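Local coordinates for type IV pilin protein (Neisseria meningitidis, PDB 5V0M) that is a non-core minor pilin of meningococcal type IV pili, the surface filaments that mediate adhesion to host cells, and probably contributes to that function, at residues E11-T14 and T15-N19. Residues are numbered along the deposited sequence; the frame is centred on the assembly and turned at random.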
loop_
_atom_site.group_PDB
_atom_site.type_symbol
_atom_site.label_atom_id
_atom_site.label_comp_id
_atom_site.label_asym_id
_atom_site.label_seq_id
_atom_site.Cartn_x
_atom_site.Cartn_y
_atom_site.Cartn_z
ATOM N N GLU A 11 8.515 6.301 -0.403
ATOM C CA GLU A 11 7.416 7.059 0.182
ATOM C C GLU A 11 6.137 6.234 0.244
ATOM O O GLU A 11 5.355 6.383 1.188
ATOM C CB GLU A 11 7.225 8.374 -0.557
ATOM C CG GLU A 11 8.397 9.321 -0.260
ATOM C CD GLU A 11 8.408 10.587 -1.109
ATOM O OE1 GLU A 11 7.607 10.685 -2.070
ATOM O OE2 GLU A 11 9.226 11.493 -0.810
ATOM N N VAL A 12 5.869 5.386 -0.760
ATOM C CA VAL A 12 4.628 4.614 -0.697
ATOM C C VAL A 12 4.729 3.545 0.378
ATOM O O VAL A 12 3.710 3.156 0.981
ATOM C CB VAL A 12 4.233 4.034 -2.069
ATOM C CG1 VAL A 12 5.052 2.808 -2.414
ATOM C CG2 VAL A 12 2.758 3.683 -2.071
ATOM N N ARG A 13 5.942 3.085 0.694
ATOM C CA ARG A 13 6.094 2.228 1.864
ATOM C C ARG A 13 5.534 2.925 3.096
ATOM O O ARG A 13 4.785 2.330 3.872
ATOM C CB ARG A 13 7.574 1.863 2.067
ATOM C CG ARG A 13 7.866 1.103 3.328
ATOM C CD ARG A 13 9.393 0.976 3.524
ATOM N NE ARG A 13 10.038 0.166 2.489
ATOM C CZ ARG A 13 10.304 -1.135 2.613
ATOM N NH1 ARG A 13 9.985 -1.787 3.721
ATOM N NH2 ARG A 13 10.892 -1.788 1.619
ATOM N N THR A 14 5.863 4.204 3.272
ATOM C CA THR A 14 5.391 4.963 4.419
ATOM C C THR A 14 3.874 5.131 4.389
ATOM O O THR A 14 3.198 4.988 5.410
ATOM C CB THR A 14 6.116 6.306 4.467
ATOM O OG1 THR A 14 7.519 6.052 4.642
ATOM C CG2 THR A 14 5.600 7.158 5.611
ATOM N N THR A 15 3.316 5.446 3.227
ATOM C CA THR A 15 1.863 5.588 3.107
ATOM C C THR A 15 1.159 4.299 3.519
ATOM O O THR A 15 0.149 4.321 4.230
ATOM C CB THR A 15 1.503 5.921 1.653
ATOM O OG1 THR A 15 2.157 7.122 1.231
ATOM C CG2 THR A 15 0.011 6.101 1.510
ATOM N N LEU A 16 1.657 3.166 3.039
ATOM C CA LEU A 16 1.046 1.886 3.394
ATOM C C LEU A 16 1.166 1.626 4.891
ATOM O O LEU A 16 0.194 1.207 5.536
ATOM C CB LEU A 16 1.655 0.735 2.602
ATOM C CG LEU A 16 1.318 0.758 1.119
ATOM C CD1 LEU A 16 2.258 -0.151 0.335
ATOM C CD2 LEU A 16 -0.094 0.347 0.891
ATOM N N LEU A 17 2.350 1.870 5.473
ATOM C CA LEU A 17 2.524 1.601 6.897
ATOM C C LEU A 17 1.572 2.459 7.719
ATOM O O LEU A 17 0.988 1.978 8.700
ATOM C CB LEU A 17 3.980 1.828 7.316
ATOM C CG LEU A 17 4.931 0.790 6.727
ATOM C CD1 LEU A 17 6.394 1.254 6.882
ATOM C CD2 LEU A 17 4.746 -0.590 7.355
ATOM N N HIS A 18 1.382 3.727 7.337
ATOM C CA HIS A 18 0.451 4.585 8.066
ATOM C C HIS A 18 -0.973 4.039 7.990
ATOM O O HIS A 18 -1.702 4.013 8.995
ATOM C CB HIS A 18 0.505 6.004 7.524
ATOM C CG HIS A 18 1.742 6.748 7.914
ATOM N ND1 HIS A 18 2.599 6.303 8.898
ATOM C CD2 HIS A 18 2.267 7.907 7.453
ATOM C CE1 HIS A 18 3.600 7.157 9.026
ATOM N NE2 HIS A 18 3.420 8.140 8.164
ATOM N N ASN A 19 -1.395 3.606 6.799
ATOM C CA ASN A 19 -2.720 3.014 6.659
ATOM C C ASN A 19 -2.838 1.769 7.527
ATOM O O ASN A 19 -3.866 1.554 8.182
ATOM C CB ASN A 19 -3.030 2.689 5.192
ATOM C CG ASN A 19 -3.527 3.890 4.426
ATOM O OD1 ASN A 19 -4.529 4.501 4.779
ATOM N ND2 ASN A 19 -2.815 4.252 3.364
#
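Thr15, Leu16, Leu17 and His18 each give their backbone N-H to the carbonyl four residues back, on Glu11, Val12, Arg13 and Thr14, so the two segments form consecutive turns of one α-helix. The four bonds are even in length, from 2.9 Å for Leu16 N to Val12 O up to 3.0 Å for Thr15 N to Glu11 O, and all are nearly straight.

Side chains four apart then meet along the helix. On one flank Arg13 and Leu17 run side by side: CG of Arg13, anti to its own backbone N (chi1 174°), packs its methylene against CD1 of Leu17 at 3.8 Å. An arginine suits this partly exposed place because its aliphatic stem can pack while its guanidinium extends beyond. Thr14 and His18 pair similarly on an exposed flank, which suits their polar side chains; here the methyl CG2 of Thr14 comes 3.5 Å from NE2 of His18. One face of the imidazole also lies over Thr14 O, which sits 3.4 Å above the ring plane and toward its rim. Thr15 turns its hydroxyl back beside the backbone N (chi1 -58°), placing OG1 3.3 Å from Glu11 O; the hydroxyl is hydrogen-bonded to ND2 of Asn44, so a small polar residue fits this boundary position.

Val12 and Leu16, both buried, supply the apolar face by which helix 3-30 packs on the antiparallel sheet, as in the αβ-roll of type IV pilins; their branched side chains fill the interface. Both touch Val77 of strand 76-80; Val12 also reaches Ala63 and Phe47, and Leu16 reaches Leu61. To one side, Thr15 and Asn19 rest on Val49 of the edge strand 47-54; on the other flank Leu17 touches Leu79 of strand 76-80.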